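Local structure of hypothetical protein (Pseudomonas aeruginosa, 2H9F) at residues W101-A114 against I137-V150. The protein probably acts as a PrpF-type isomerase of methylaconitate. Numbering follows the deposited sequence.
Sequences WSGNCGNLSTGAGA and IWQANIGKTIIAHV
G113 and A148 meet where helix 106-118 packs on a beta hairpin, an apolar helix-on-sheet contact that turns polar where the loop before the helix crosses the hairpin turn. The axis of the helical segment 106-114 passes 8.3 Å from that of strand 144-150. Small residues permit this approach: with no side chain at G113, its CA comes within 4.1 Å of A148 CB. In I137 and I146, CG1 lies anti to the carbonyl carbon and chi2 is extended, which brings the CD1 methyls to the helix, I137 against the G113 backbone and I146 against S109. S109 suits this apolar neighbourhood because its hydroxyl donates to C105 O, 3.0 Å from OG. V150 lays CG2 against the G113 carbonyl.

At the turn, N141 ND2 gives W101 O a nearly straight 2.7 Å bond (173°), within the N141 amide plane but from above the carbonyl plane. N141 OD1 accepts from Q139 NE2 at 2.7 Å and also from Y89 N, while Q139 OE1 takes I142 N, so two amides brace the G1-bulge turn. The N104 amide lies against Q139, planes 35° apart. Close apolar packing thus seats the helix, while directional amide bonds fix how its leading loop meets the hairpin turn.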
loop_
_atom_site.group_PDB
_atom_site.type_symbol
_atom_site.label_atom_id
_atom_site.label_comp_id
_atom_site.label_asym_id
_atom_site.label_seq_id
_atom_site.Cartn_x
_atom_site.Cartn_y
_atom_site.Cartn_z
ATOM N N TRP A 101 -7.282 13.523 -14.912
ATOM C CA TRP A 101 -7.960 12.784 -15.968
ATOM C C TRP A 101 -7.222 12.870 -17.316
ATOM O O TRP A 101 -7.741 12.446 -18.350
ATOM C CB TRP A 101 -9.386 13.304 -16.148
ATOM C CG TRP A 101 -10.212 13.187 -14.921
ATOM C CD1 TRP A 101 -10.458 14.162 -14.016
ATOM C CD2 TRP A 101 -10.865 12.020 -14.453
ATOM N NE1 TRP A 101 -11.253 13.676 -13.003
ATOM C CE2 TRP A 101 -11.508 12.356 -13.246
ATOM C CE3 TRP A 101 -10.982 10.729 -14.939
ATOM C CZ2 TRP A 101 -12.264 11.452 -12.533
ATOM C CZ3 TRP A 101 -11.706 9.813 -14.217
ATOM C CH2 TRP A 101 -12.338 10.175 -13.019
ATOM N N SER A 102 -6.016 13.408 -17.316
ATOM C CA SER A 102 -5.366 13.746 -18.587
ATOM C C SER A 102 -4.553 12.591 -19.195
ATOM O O SER A 102 -4.135 12.682 -20.347
ATOM C CB SER A 102 -4.439 14.925 -18.372
ATOM O OG SER A 102 -3.313 14.493 -17.633
ATOM N N GLY A 103 -4.308 11.531 -18.437
ATOM C CA GLY A 103 -3.402 10.481 -18.923
ATOM C C GLY A 103 -4.148 9.229 -19.324
ATOM O O GLY A 103 -5.385 9.166 -19.200
ATOM N N ASN A 104 -3.391 8.233 -19.798
ATOM C CA ASN A 104 -3.837 6.826 -19.755
ATOM C C ASN A 104 -2.867 5.955 -18.945
ATOM O O ASN A 104 -1.651 6.214 -18.829
ATOM C CB ASN A 104 -4.065 6.167 -21.162
ATOM C CG ASN A 104 -4.655 4.689 -21.063
ATOM O OD1 ASN A 104 -5.531 4.417 -20.212
ATOM N ND2 ASN A 104 -4.141 3.750 -21.906
ATOM N N CYS A 105 -3.473 4.902 -18.410
ATOM C CA CYS A 105 -2.788 3.796 -17.805
ATOM C C CYS A 105 -2.961 2.568 -18.704
ATOM O O CYS A 105 -4.036 1.965 -18.778
ATOM C CB CYS A 105 -3.373 3.536 -16.410
ATOM S SG CYS A 105 -2.372 2.400 -15.571
ATOM N N GLY A 106 -1.895 2.218 -19.395
ATOM C CA GLY A 106 -1.895 1.051 -20.245
ATOM C C GLY A 106 -2.045 -0.222 -19.441
ATOM O O GLY A 106 -2.567 -1.229 -19.949
ATOM N N ASN A 107 -1.585 -0.196 -18.179
ATOM C CA ASN A 107 -1.723 -1.390 -17.303
ATOM C C ASN A 107 -3.182 -1.607 -16.944
ATOM O O ASN A 107 -3.676 -2.748 -17.125
ATOM C CB ASN A 107 -0.785 -1.345 -16.087
ATOM C CG ASN A 107 0.619 -1.759 -16.464
ATOM O OD1 ASN A 107 0.942 -2.956 -16.508
ATOM N ND2 ASN A 107 1.437 -0.793 -16.830
ATOM N N LEU A 108 -3.882 -0.516 -16.544
ATOM C CA LEU A 108 -5.305 -0.638 -16.225
ATOM C C LEU A 108 -6.195 -0.876 -17.447
ATOM O O LEU A 108 -7.291 -1.399 -17.286
ATOM C CB LEU A 108 -5.832 0.500 -15.328
ATOM C CG LEU A 108 -5.449 0.432 -13.837
ATOM C CD1 LEU A 108 -6.328 1.372 -13.052
ATOM C CD2 LEU A 108 -5.443 -0.982 -13.169
ATOM N N SER A 109 -5.724 -0.570 -18.658
ATOM C CA SER A 109 -6.418 -1.018 -19.906
ATOM C C SER A 109 -6.745 -2.495 -19.912
ATOM O O SER A 109 -7.816 -2.905 -20.344
ATOM C CB SER A 109 -5.543 -0.729 -21.129
ATOM O OG SER A 109 -5.249 0.652 -21.163
ATOM N N THR A 110 -5.797 -3.298 -19.442
ATOM C CA THR A 110 -6.014 -4.719 -19.357
ATOM C C THR A 110 -7.262 -4.957 -18.501
ATOM O O THR A 110 -8.123 -5.707 -18.905
ATOM C CB THR A 110 -4.800 -5.437 -18.761
ATOM O OG1 THR A 110 -3.583 -4.781 -19.171
ATOM C CG2 THR A 110 -4.779 -6.871 -19.205
ATOM N N GLY A 111 -7.367 -4.255 -17.356
ATOM C CA GLY A 111 -8.511 -4.372 -16.478
ATOM C C GLY A 111 -9.785 -3.841 -17.116
ATOM O O GLY A 111 -10.857 -4.410 -16.924
ATOM N N ALA A 112 -9.670 -2.774 -17.897
ATOM C CA ALA A 112 -10.825 -2.245 -18.640
ATOM C C ALA A 112 -11.439 -3.319 -19.548
ATOM O O ALA A 112 -12.635 -3.426 -19.618
ATOM C CB ALA A 112 -10.472 -1.002 -19.439
ATOM N N GLY A 113 -10.619 -4.100 -20.245
ATOM C CA GLY A 113 -11.147 -5.105 -21.153
ATOM C C GLY A 113 -11.855 -6.203 -20.397
ATOM O O GLY A 113 -12.932 -6.619 -20.765
ATOM N N ALA A 114 -11.266 -6.635 -19.297
ATOM C CA ALA A 114 -11.871 -7.681 -18.461
ATOM C C ALA A 114 -13.171 -7.174 -17.789
ATOM O O ALA A 114 -14.220 -7.829 -17.834
ATOM C CB ALA A 114 -10.884 -8.144 -17.442
ATOM N N ILE A 137 -12.120 -0.866 -26.993
ATOM C CA ILE A 137 -12.107 0.152 -25.929
ATOM C C ILE A 137 -11.823 1.512 -26.516
ATOM O O ILE A 137 -10.859 1.680 -27.261
ATOM C CB ILE A 137 -11.044 -0.150 -24.874
ATOM C CG1 ILE A 137 -11.274 -1.545 -24.282
ATOM C CG2 ILE A 137 -11.054 0.947 -23.774
ATOM C CD1 ILE A 137 -10.064 -2.157 -23.531
ATOM N N TRP A 138 -12.698 2.475 -26.242
ATOM C CA TRP A 138 -12.417 3.866 -26.564
ATOM C C TRP A 138 -11.803 4.483 -25.326
ATOM O O TRP A 138 -12.480 4.634 -24.335
ATOM C CB TRP A 138 -13.687 4.579 -26.896
ATOM C CG TRP A 138 -13.510 5.995 -27.247
ATOM C CD1 TRP A 138 -14.012 7.069 -26.577
ATOM C CD2 TRP A 138 -12.818 6.517 -28.385
ATOM N NE1 TRP A 138 -13.670 8.225 -27.218
ATOM C CE2 TRP A 138 -12.942 7.917 -28.338
ATOM C CE3 TRP A 138 -12.116 5.937 -29.439
ATOM C CZ2 TRP A 138 -12.378 8.758 -29.309
ATOM C CZ3 TRP A 138 -11.553 6.769 -30.399
ATOM C CH2 TRP A 138 -11.693 8.167 -30.328
ATOM N N GLN A 139 -10.502 4.752 -25.375
ATOM C CA GLN A 139 -9.789 5.414 -24.298
ATOM C C GLN A 139 -10.279 6.847 -24.385
ATOM O O GLN A 139 -9.893 7.607 -25.260
ATOM C CB GLN A 139 -8.272 5.284 -24.480
ATOM C CG GLN A 139 -7.476 5.179 -23.213
ATOM C CD GLN A 139 -7.742 6.355 -22.292
ATOM O OE1 GLN A 139 -7.710 7.497 -22.750
ATOM N NE2 GLN A 139 -8.007 6.086 -20.977
ATOM N N ALA A 140 -11.182 7.175 -23.460
ATOM C CA ALA A 140 -11.885 8.462 -23.436
ATOM C C ALA A 140 -10.989 9.621 -22.963
ATOM O O ALA A 140 -11.230 10.755 -23.339
ATOM C CB ALA A 140 -13.161 8.356 -22.571
ATOM N N ASN A 141 -9.946 9.327 -22.179
ATOM C CA ASN A 141 -9.011 10.380 -21.712
ATOM C C ASN A 141 -8.270 10.977 -22.856
ATOM O O ASN A 141 -8.252 12.190 -22.990
ATOM C CB ASN A 141 -8.010 9.865 -20.647
ATOM C CG ASN A 141 -8.731 9.209 -19.415
ATOM O OD1 ASN A 141 -9.148 8.053 -19.489
ATOM N ND2 ASN A 141 -8.896 9.960 -18.327
ATOM N N ILE A 142 -7.704 10.133 -23.718
ATOM C CA ILE A 142 -6.912 10.617 -24.889
ATOM C C ILE A 142 -7.532 10.463 -26.294
ATOM O O ILE A 142 -6.931 10.939 -27.258
ATOM C CB ILE A 142 -5.481 9.973 -24.887
ATOM C CG1 ILE A 142 -5.527 8.510 -25.373
ATOM C CG2 ILE A 142 -4.846 10.085 -23.462
ATOM C CD1 ILE A 142 -4.482 7.583 -24.762
ATOM N N GLY A 143 -8.693 9.802 -26.436
ATOM C CA GLY A 143 -9.357 9.673 -27.765
ATOM C C GLY A 143 -8.724 8.664 -28.732
ATOM O O GLY A 143 -8.524 8.950 -29.892
ATOM N N LYS A 144 -8.449 7.456 -28.245
ATOM C CA LYS A 144 -7.730 6.426 -28.994
ATOM C C LYS A 144 -8.348 5.058 -28.723
ATOM O O LYS A 144 -8.881 4.825 -27.663
ATOM C CB LYS A 144 -6.277 6.381 -28.508
ATOM C CG LYS A 144 -5.427 7.621 -28.836
ATOM C CD LYS A 144 -5.052 7.643 -30.290
ATOM C CE LYS A 144 -3.789 8.451 -30.534
ATOM N NZ LYS A 144 -3.589 8.597 -32.019
ATOM N N THR A 145 -8.219 4.147 -29.672
ATOM C CA THR A 145 -8.739 2.797 -29.569
ATOM C C THR A 145 -7.693 1.849 -29.019
ATOM O O THR A 145 -6.506 1.871 -29.402
ATOM C CB THR A 145 -9.178 2.319 -30.949
ATOM O OG1 THR A 145 -10.184 3.215 -31.427
ATOM C CG2 THR A 145 -9.720 0.860 -30.924
ATOM N N ILE A 146 -8.154 1.000 -28.115
ATOM C CA ILE A 146 -7.409 -0.111 -27.616
ATOM C C ILE A 146 -8.307 -1.342 -27.836
ATOM O O ILE A 146 -9.501 -1.302 -27.535
ATOM C CB ILE A 146 -7.110 -0.002 -26.100
ATOM C CG1 ILE A 146 -6.460 1.333 -25.749
ATOM C CG2 ILE A 146 -6.237 -1.183 -25.624
ATOM C CD1 ILE A 146 -6.360 1.566 -24.227
ATOM N N ILE A 147 -7.729 -2.411 -28.381
ATOM C CA ILE A 147 -8.419 -3.672 -28.557
ATOM C C ILE A 147 -7.788 -4.594 -27.550
ATOM O O ILE A 147 -6.571 -4.714 -27.515
ATOM C CB ILE A 147 -8.197 -4.301 -29.958
ATOM C CG1 ILE A 147 -8.505 -3.294 -31.061
ATOM C CG2 ILE A 147 -9.050 -5.565 -30.097
ATOM C CD1 ILE A 147 -9.874 -2.738 -31.024
ATOM N N ALA A 148 -8.625 -5.172 -26.704
ATOM C CA ALA A 148 -8.224 -6.145 -25.715
ATOM C C ALA A 148 -8.826 -7.495 -26.117
ATOM O O ALA A 148 -10.047 -7.658 -26.218
ATOM C CB ALA A 148 -8.694 -5.711 -24.320
ATOM N N HIS A 149 -7.948 -8.463 -26.350
ATOM C CA HIS A 149 -8.352 -9.796 -26.702
ATOM C C HIS A 149 -8.441 -10.590 -25.426
ATOM O O HIS A 149 -7.428 -11.080 -24.907
ATOM C CB HIS A 149 -7.344 -10.403 -27.669
ATOM C CG HIS A 149 -7.166 -9.607 -28.930
ATOM N ND1 HIS A 149 -7.861 -9.878 -30.082
ATOM C CD2 HIS A 149 -6.347 -8.570 -29.225
ATOM C CE1 HIS A 149 -7.502 -9.028 -31.022
ATOM N NE2 HIS A 149 -6.593 -8.215 -30.526
ATOM N N VAL A 150 -9.659 -10.718 -24.908
ATOM C CA VAL A 150 -9.867 -11.254 -23.580
ATOM C C VAL A 150 -10.335 -12.676 -23.676
ATOM O O VAL A 150 -11.337 -12.960 -24.330
ATOM C CB VAL A 150 -10.913 -10.383 -22.795
ATOM C CG1 VAL A 150 -11.178 -10.970 -21.411
ATOM C CG2 VAL A 150 -10.434 -8.995 -22.673
#